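Local coordinates for Plm1 (PDB 4HXY), which is a modular polyketide synthase ketoreductase from phoslactomycin biosynthesis that binds NADPH and probably uses it to reduce a beta-keto group on the growing chain, at residues A[67-75]-A[285-293]; A[169-177]-A[427-435]. All blocks are in the same frame, centred on the assembly; numbering follows the deposited sequence.

Interaction 1: A[67-75]-A[285-293]; sequences AEDLLAALH and IAETGAEEL
His75 reaches from helix 67-77 with its ring edge to the turn that precedes helix 290-310, where NE2 donates to Thr288 O over 2.8 Å. The bond is bent (142° at the hydrogen), and although the acceptor lies in the imidazole plane, the donor is tilted 23° from the plane of the carbonyl. Ile285 O meets the same edge, 3.0 Å from His75 CE1, so two backbone oxygens, from the 3-10 segment 285-287 and the loop after it, lie around one rim of the ring. Over one face, near the rim, sits Leu71 O from the preceding helical turn. Leu71 itself fills the space beside this polar link: CD2 packs 3.4 Å from Thr288 O and lies against the Gly289-Ala290 backbone, while CD1 slides past Ile285 CG2 at 3.8 Å. Leu74 CD1 meets that same methyl more loosely, at 4.1 Å. Modular ketoreductases pair a structural subdomain, which binds no cofactor, with a catalytic Rossmann-type subdomain; the contact fits that plan, joining a helix of the N-terminal half to a segment within the KR domain. Farther along, Leu293 places CG anti to its backbone N (chi1 -175°), and its CD2 lies 3.7 Å from Glu68 N and 4.0 Å from both Ala67 CB and Leu71 CD2. Gly289 is the N-cap of helix 290-310, and its carbonyl receives Leu293 N. The turn is held from within by Thr288 N bonding to Ile285 O, and from just outside by Thr288 OG1 bonding to Arg284 O. Glu120 takes the Ile285 amide, and Ala117 of helix 105-120 touches both Ile285 and Leu74. Ala333 and Ala337 of helix 333-351 also touch Ile285 and Ala67, respectively.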
loop_
_atom_site.group_PDB
_atom_site.type_symbol
_atom_site.label_atom_id
_atom_site.label_comp_id
_atom_site.label_asym_id
_atom_site.label_seq_id
_atom_site.Cartn_x
_atom_site.Cartn_y
_atom_site.Cartn_z
ATOM N N ALA A 67 7.198 8.410 -3.142
ATOM C CA ALA A 67 6.496 9.118 -2.065
ATOM C C ALA A 67 7.293 10.334 -1.582
ATOM O O ALA A 67 6.722 11.390 -1.307
ATOM C CB ALA A 67 6.226 8.173 -0.912
ATOM N N GLU A 68 8.622 10.186 -1.479
ATOM C CA GLU A 68 9.497 11.282 -1.052
ATOM C C GLU A 68 9.392 12.531 -1.937
ATOM O O GLU A 68 9.522 13.649 -1.436
ATOM C CB GLU A 68 10.953 10.804 -0.933
ATOM C CG GLU A 68 11.530 10.303 -2.220
ATOM C CD GLU A 68 12.821 9.539 -2.068
ATOM O OE1 GLU A 68 13.767 10.104 -1.468
ATOM O OE2 GLU A 68 12.872 8.380 -2.567
ATOM N N ASP A 69 9.142 12.342 -3.232
ATOM C CA ASP A 69 9.037 13.465 -4.159
ATOM C C ASP A 69 7.789 14.277 -3.857
ATOM O O ASP A 69 7.807 15.522 -3.875
ATOM C CB ASP A 69 8.986 12.980 -5.609
ATOM C CG ASP A 69 10.220 12.201 -6.030
ATOM O OD1 ASP A 69 11.346 12.541 -5.585
ATOM O OD2 ASP A 69 10.055 11.252 -6.837
ATOM N N LEU A 70 6.685 13.585 -3.586
ATOM C CA LEU A 70 5.445 14.275 -3.244
ATOM C C LEU A 70 5.571 14.921 -1.861
ATOM O O LEU A 70 5.081 16.024 -1.631
ATOM C CB LEU A 70 4.252 13.301 -3.301
ATOM C CG LEU A 70 2.888 13.881 -2.885
ATOM C CD1 LEU A 70 2.525 15.116 -3.694
ATOM C CD2 LEU A 70 1.806 12.802 -3.047
ATOM N N LEU A 71 6.226 14.235 -0.929
ATOM C CA LEU A 71 6.459 14.783 0.407
ATOM C C LEU A 71 7.210 16.113 0.291
ATOM O O LEU A 71 6.828 17.101 0.907
ATOM C CB LEU A 71 7.272 13.820 1.279
ATOM C CG LEU A 71 7.482 14.278 2.734
ATOM C CD1 LEU A 71 6.195 14.194 3.540
ATOM C CD2 LEU A 71 8.561 13.470 3.452
ATOM N N ALA A 72 8.267 16.124 -0.511
ATOM C CA ALA A 72 9.044 17.340 -0.712
ATOM C C ALA A 72 8.214 18.490 -1.295
ATOM O O ALA A 72 8.355 19.628 -0.854
ATOM C CB ALA A 72 10.256 17.082 -1.594
ATOM N N ALA A 73 7.365 18.189 -2.271
ATOM C CA ALA A 73 6.500 19.204 -2.872
ATOM C C ALA A 73 5.526 19.767 -1.859
ATOM O O ALA A 73 5.277 20.972 -1.822
ATOM C CB ALA A 73 5.747 18.618 -4.068
ATOM N N LEU A 74 4.954 18.913 -1.013
ATOM C CA LEU A 74 3.999 19.382 -0.026
ATOM C C LEU A 74 4.697 20.267 1.003
ATOM O O LEU A 74 4.104 21.214 1.489
ATOM C CB LEU A 74 3.283 18.189 0.659
ATOM C CG LEU A 74 2.314 17.472 -0.279
ATOM C CD1 LEU A 74 1.868 16.114 0.289
ATOM C CD2 LEU A 74 1.080 18.376 -0.628
ATOM N N HIS A 75 5.951 19.967 1.330
ATOM C CA HIS A 75 6.711 20.842 2.223
ATOM C C HIS A 75 6.994 22.200 1.578
ATOM O O HIS A 75 7.069 23.217 2.282
ATOM C CB HIS A 75 8.030 20.194 2.652
ATOM C CG HIS A 75 7.857 19.013 3.550
ATOM N ND1 HIS A 75 6.734 18.813 4.324
ATOM C CD2 HIS A 75 8.667 17.954 3.782
ATOM C CE1 HIS A 75 6.862 17.678 4.992
ATOM N NE2 HIS A 75 8.028 17.145 4.689
ATOM N N ILE A 285 1.900 14.727 7.728
ATOM C CA ILE A 285 2.804 15.022 6.643
ATOM C C ILE A 285 3.651 16.243 6.981
ATOM O O ILE A 285 4.861 16.249 6.708
ATOM C CB ILE A 285 2.030 15.276 5.313
ATOM C CG1 ILE A 285 1.503 13.942 4.771
ATOM C CG2 ILE A 285 2.910 16.011 4.275
ATOM C CD1 ILE A 285 0.394 14.088 3.731
ATOM N N ALA A 286 3.021 17.238 7.602
ATOM C CA ALA A 286 3.716 18.481 7.963
ATOM C C ALA A 286 4.890 18.262 8.920
ATOM O O ALA A 286 5.809 19.088 8.944
ATOM C CB ALA A 286 2.750 19.489 8.567
ATOM N N GLU A 287 4.833 17.188 9.712
ATOM C CA GLU A 287 5.858 16.866 10.683
ATOM C C GLU A 287 6.769 15.719 10.226
ATOM O O GLU A 287 7.660 15.329 10.973
ATOM C CB GLU A 287 5.219 16.474 12.022
ATOM C CG GLU A 287 4.745 17.648 12.890
ATOM C CD GLU A 287 3.692 18.511 12.253
ATOM O OE1 GLU A 287 4.001 19.680 11.920
ATOM O OE2 GLU A 287 2.544 18.037 12.097
ATOM N N THR A 288 6.537 15.185 9.033
ATOM C CA THR A 288 7.322 14.058 8.502
ATOM C C THR A 288 8.426 14.523 7.554
ATOM O O THR A 288 8.142 15.052 6.485
ATOM C CB THR A 288 6.428 13.062 7.737
ATOM O OG1 THR A 288 5.384 12.589 8.587
ATOM C CG2 THR A 288 7.243 11.856 7.299
ATOM N N GLY A 289 9.690 14.314 7.924
ATOM C CA GLY A 289 10.797 14.584 7.014
ATOM C C GLY A 289 11.113 13.386 6.138
ATOM O O GLY A 289 10.634 12.283 6.429
ATOM N N ALA A 290 11.935 13.594 5.111
ATOM C CA ALA A 290 12.308 12.534 4.174
ATOM C C ALA A 290 12.957 11.358 4.886
ATOM O O ALA A 290 12.713 10.193 4.529
ATOM C CB ALA A 290 13.246 13.052 3.067
ATOM N N GLU A 291 13.824 11.652 5.851
ATOM C CA GLU A 291 14.522 10.578 6.568
ATOM C C GLU A 291 13.545 9.706 7.386
ATOM O O GLU A 291 13.616 8.458 7.379
ATOM C CB GLU A 291 15.627 11.162 7.443
ATOM C CG GLU A 291 16.466 10.098 8.121
ATOM C CD GLU A 291 17.616 10.647 8.940
ATOM O OE1 GLU A 291 17.817 11.892 8.992
ATOM O OE2 GLU A 291 18.331 9.800 9.535
ATOM N N GLU A 292 12.620 10.366 8.078
ATOM C CA GLU A 292 11.598 9.650 8.828
ATOM C C GLU A 292 10.647 8.897 7.910
ATOM O O GLU A 292 10.275 7.773 8.223
ATOM C CB GLU A 292 10.867 10.553 9.815
ATOM C CG GLU A 292 11.594 10.605 11.179
ATOM C CD GLU A 292 11.879 9.210 11.777
ATOM O OE1 GLU A 292 10.938 8.369 11.866
ATOM O OE2 GLU A 292 13.057 8.941 12.149
ATOM N N LEU A 293 10.275 9.494 6.778
ATOM C CA LEU A 293 9.452 8.771 5.769
ATOM C C LEU A 293 10.170 7.481 5.356
ATOM O O LEU A 293 9.568 6.402 5.294
ATOM C CB LEU A 293 9.154 9.633 4.535
ATOM C CG LEU A 293 8.212 8.988 3.508
ATOM C CD1 LEU A 293 6.834 8.894 4.112
ATOM C CD2 LEU A 293 8.179 9.749 2.181
#

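Interaction 2: A[169-177]-A[427-435]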
loop_
_atom_site.group_PDB
_atom_site.type_symbol
_atom_site.label_atom_id
_atom_site.label_comp_id
_atom_site.label_asym_id
_atom_site.label_seq_id
_atom_site.Cartn_x
_atom_site.Cartn_y
_atom_site.Cartn_z
ATOM N N TRP A 169 -10.331 7.352 -16.216
ATOM C CA TRP A 169 -10.867 6.309 -15.349
ATOM C C TRP A 169 -10.749 6.790 -13.910
ATOM O O TRP A 169 -9.761 7.427 -13.561
ATOM C CB TRP A 169 -10.081 5.014 -15.494
ATOM C CG TRP A 169 -10.217 4.351 -16.832
ATOM C CD1 TRP A 169 -9.641 4.733 -18.000
ATOM C CD2 TRP A 169 -10.983 3.175 -17.125
ATOM N NE1 TRP A 169 -10.012 3.882 -19.015
ATOM C CE2 TRP A 169 -10.818 2.904 -18.499
ATOM C CE3 TRP A 169 -11.791 2.328 -16.362
ATOM C CZ2 TRP A 169 -11.451 1.832 -19.130
ATOM C CZ3 TRP A 169 -12.380 1.245 -16.969
ATOM C CH2 TRP A 169 -12.223 1.014 -18.352
ATOM N N ALA A 170 -11.761 6.494 -13.098
ATOM C CA ALA A 170 -11.800 6.917 -11.691
ATOM C C ALA A 170 -11.796 5.725 -10.761
ATOM O O ALA A 170 -12.508 4.731 -10.995
ATOM C CB ALA A 170 -13.035 7.794 -11.426
ATOM N N ARG A 171 -11.012 5.847 -9.691
ATOM C CA ARG A 171 -10.789 4.742 -8.729
ATOM C C ARG A 171 -11.977 4.562 -7.797
ATOM O O ARG A 171 -12.559 5.548 -7.323
ATOM C CB ARG A 171 -9.549 5.029 -7.901
ATOM C CG ARG A 171 -9.039 3.848 -7.116
ATOM C CD ARG A 171 -7.667 4.111 -6.560
ATOM N NE ARG A 171 -7.231 3.043 -5.656
ATOM C CZ ARG A 171 -7.355 3.053 -4.335
ATOM N NH1 ARG A 171 -7.926 4.079 -3.702
ATOM N NH2 ARG A 171 -6.928 2.000 -3.651
ATOM N N ARG A 172 -12.322 3.302 -7.557
ATOM C CA ARG A 172 -13.414 2.933 -6.663
ATOM C C ARG A 172 -13.019 1.761 -5.791
ATOM O O ARG A 172 -12.131 0.967 -6.165
ATOM C CB ARG A 172 -14.616 2.506 -7.476
ATOM C CG ARG A 172 -15.152 3.567 -8.426
ATOM C CD ARG A 172 -15.811 4.678 -7.677
ATOM N NE ARG A 172 -16.402 5.656 -8.597
ATOM C CZ ARG A 172 -15.924 6.871 -8.867
ATOM N NH1 ARG A 172 -14.808 7.314 -8.303
ATOM N NH2 ARG A 172 -16.590 7.674 -9.708
ATOM N N LEU A 173 -13.658 1.654 -4.630
ATOM C CA LEU A 173 -13.495 0.508 -3.736
ATOM C C LEU A 173 -14.839 -0.172 -3.666
ATOM O O LEU A 173 -15.836 0.487 -3.363
ATOM C CB LEU A 173 -13.027 0.962 -2.343
ATOM C CG LEU A 173 -12.613 -0.014 -1.232
ATOM C CD1 LEU A 173 -13.841 -0.554 -0.508
ATOM C CD2 LEU A 173 -11.679 -1.144 -1.776
ATOM N N VAL A 174 -14.883 -1.443 -4.047
ATOM C CA VAL A 174 -16.137 -2.212 -4.086
ATOM C C VAL A 174 -15.997 -3.569 -3.397
ATOM O O VAL A 174 -14.896 -4.075 -3.202
ATOM C CB VAL A 174 -16.602 -2.439 -5.518
ATOM C CG1 VAL A 174 -16.995 -1.094 -6.166
ATOM C CG2 VAL A 174 -15.544 -3.200 -6.336
ATOM N N THR A 175 -17.129 -4.170 -3.041
ATOM C CA THR A 175 -17.123 -5.542 -2.575
ATOM C C THR A 175 -16.678 -6.513 -3.675
ATOM O O THR A 175 -16.839 -6.258 -4.874
ATOM C CB THR A 175 -18.506 -5.997 -2.055
ATOM O OG1 THR A 175 -19.454 -5.967 -3.123
ATOM C CG2 THR A 175 -18.954 -5.099 -0.890
ATOM N N THR A 176 -16.037 -7.601 -3.252
ATOM C CA THR A 176 -15.807 -8.766 -4.119
ATOM C C THR A 176 -16.290 -10.020 -3.422
ATOM O O THR A 176 -16.493 -10.031 -2.205
ATOM C CB THR A 176 -14.325 -9.056 -4.430
ATOM O OG1 THR A 176 -13.591 -9.229 -3.200
ATOM C CG2 THR A 176 -13.724 -8.000 -5.287
ATOM N N PRO A 177 -16.451 -11.100 -4.196
ATOM C CA PRO A 177 -16.725 -12.368 -3.533
ATOM C C PRO A 177 -15.518 -12.851 -2.736
ATOM O O PRO A 177 -14.374 -12.609 -3.128
ATOM C CB PRO A 177 -17.003 -13.328 -4.693
ATOM C CG PRO A 177 -17.408 -12.480 -5.822
ATOM C CD PRO A 177 -16.683 -11.172 -5.652
ATOM N N SER A 427 -15.577 11.828 -0.669
ATOM C CA SER A 427 -14.835 10.712 -1.262
ATOM C C SER A 427 -15.657 9.949 -2.292
ATOM O O SER A 427 -16.497 9.130 -1.925
ATOM C CB SER A 427 -14.419 9.708 -0.198
ATOM O OG SER A 427 -13.795 8.578 -0.834
ATOM N N PRO A 428 -15.396 10.176 -3.578
ATOM C CA PRO A 428 -16.111 9.366 -4.565
ATOM C C PRO A 428 -15.658 7.898 -4.594
ATOM O O PRO A 428 -16.300 7.079 -5.240
ATOM C CB PRO A 428 -15.799 10.071 -5.881
ATOM C CG PRO A 428 -14.537 10.783 -5.649
ATOM C CD PRO A 428 -14.559 11.209 -4.201
ATOM N N LEU A 429 -14.560 7.589 -3.895
ATOM C CA LEU A 429 -14.038 6.222 -3.822
ATOM C C LEU A 429 -15.079 5.219 -3.330
ATOM O O LEU A 429 -15.086 4.073 -3.791
ATOM C CB LEU A 429 -12.811 6.197 -2.898
ATOM C CG LEU A 429 -12.066 4.869 -2.779
ATOM C CD1 LEU A 429 -11.327 4.513 -4.070
ATOM C CD2 LEU A 429 -11.096 4.915 -1.604
ATOM N N PHE A 430 -15.946 5.640 -2.402
ATOM C CA PHE A 430 -16.878 4.742 -1.749
ATOM C C PHE A 430 -18.315 4.893 -2.236
ATOM O O PHE A 430 -19.254 4.525 -1.530
ATOM C CB PHE A 430 -16.836 4.989 -0.251
ATOM C CG PHE A 430 -15.535 4.663 0.379
ATOM C CD1 PHE A 430 -15.105 3.349 0.424
ATOM C CD2 PHE A 430 -14.732 5.649 0.940
ATOM C CE1 PHE A 430 -13.908 3.016 1.018
ATOM C CE2 PHE A 430 -13.527 5.305 1.536
ATOM C CZ PHE A 430 -13.125 3.995 1.569
ATOM N N GLY A 431 -18.489 5.385 -3.461
ATOM C CA GLY A 431 -19.838 5.539 -4.029
ATOM C C GLY A 431 -20.778 4.347 -3.884
ATOM O O GLY A 431 -21.980 4.512 -3.664
ATOM N N SER A 432 -20.233 3.132 -3.967
ATOM C CA SER A 432 -21.050 1.921 -3.930
ATOM C C SER A 432 -21.613 1.606 -2.529
ATOM O O SER A 432 -22.481 0.742 -2.385
ATOM C CB SER A 432 -20.251 0.734 -4.454
ATOM O OG SER A 432 -19.211 0.367 -3.562
ATOM N N PHE A 433 -21.135 2.327 -1.519
ATOM C CA PHE A 433 -21.606 2.189 -0.134
ATOM C C PHE A 433 -22.499 3.354 0.315
ATOM O O PHE A 433 -22.953 3.391 1.460
ATOM C CB PHE A 433 -20.404 2.002 0.810
ATOM C CG PHE A 433 -19.551 0.832 0.427
ATOM C CD1 PHE A 433 -19.943 -0.468 0.750
ATOM C CD2 PHE A 433 -18.405 1.012 -0.316
ATOM C CE1 PHE A 433 -19.186 -1.554 0.350
ATOM C CE2 PHE A 433 -17.646 -0.063 -0.725
ATOM C CZ PHE A 433 -18.024 -1.346 -0.382
ATOM N N GLU A 434 -22.763 4.288 -0.592
ATOM C CA GLU A 434 -23.618 5.432 -0.289
ATOM C C GLU A 434 -25.090 5.025 -0.282
ATOM O O GLU A 434 -25.458 3.920 -0.709
ATOM C CB GLU A 434 -23.410 6.546 -1.303
ATOM C CG GLU A 434 -22.034 7.196 -1.252
ATOM C CD GLU A 434 -21.851 8.276 -2.306
ATOM O OE1 GLU A 434 -22.860 8.684 -2.933
ATOM O OE2 GLU A 434 -20.702 8.725 -2.516
ATOM N N GLU A 435 -25.919 5.952 0.193
ATOM C CA GLU A 435 -27.364 5.759 0.275
ATOM C C GLU A 435 -27.931 5.403 -1.101
ATOM O O GLU A 435 -27.745 6.145 -2.072
ATOM C CB GLU A 435 -28.045 7.027 0.797
ATOM C CG GLU A 435 -29.508 6.821 1.224
ATOM C CD GLU A 435 -30.395 8.071 1.068
ATOM O OE1 GLU A 435 -31.632 7.919 1.185
ATOM O OE2 GLU A 435 -29.875 9.189 0.835
HETATM O O HOH W 1 -17.349 2.474 -4.516
HETATM O O HOH W 2 -19.558 -2.457 -3.437
#
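A turn at chi2 (-71°) folds the Arg172 side chain back, setting one guanidinium face over Pro428 O, while Leu173 holds CG opposite its amide nitrogen (chi1 -173°), bringing CD1 to the edge of the Phe430 ring and 3.8 Å from Phe433 CE2. Arg172 NH1 bonds to Arg171 O at 3.0 Å, and NH2 makes a salt bridge with Glu158. A methionine in place of Arg172 would probably leave the Glu158 carboxylate without this mate and Arg171 O without its NH1 bond. Leu173 N donates almost straight to Leu429 O (2.9 Å, 166°). Water 1 staples the same point, giving protons to Leu173 O and Leu429 O and accepting from Ser432 N; water 2 joins Thr175 N to Ser432 OG. Leu429 runs beside the extended Arg171 (salt-bridged through NE to Glu10), Leu429 CD1 lying 3.4 Å from NH1, and Thr175 CG2 meets the Phe433 ring edge. Loop 427-435 meets strand 167-175 nearest Arg172, whose neighbour Arg171 makes backbone hydrogen bonds with Gln160 of strand 160-164; strand 6-14 pairs with Arg172 and Val174. Trp414 of helix 414-421 stacks on Phe433, Phe417 and Phe421 meet Phe430 edge-to-face, and Trp327 of helix 324-327 touches Leu173 and Leu429.

How the interactions relate
From the N terminus, the segment on helix 67-77 comes first of the four, then that on strand 167-175, both in the N-terminal half. Next, 285-293 returns to the early helix and closes interaction 1 across 210 residues. After helix 290-310 and several further helices and strands, 427-435 comes back to the strand, closing interaction 2 across 250 residues near the C terminus. The four segments alternate, so the two closures cross rather than nest. Their centres lie 28 Å apart and their nearest atoms about 13 Å, without touching: interaction 1 joins the halves helix to turn, interaction 2 strand to C-terminal loop.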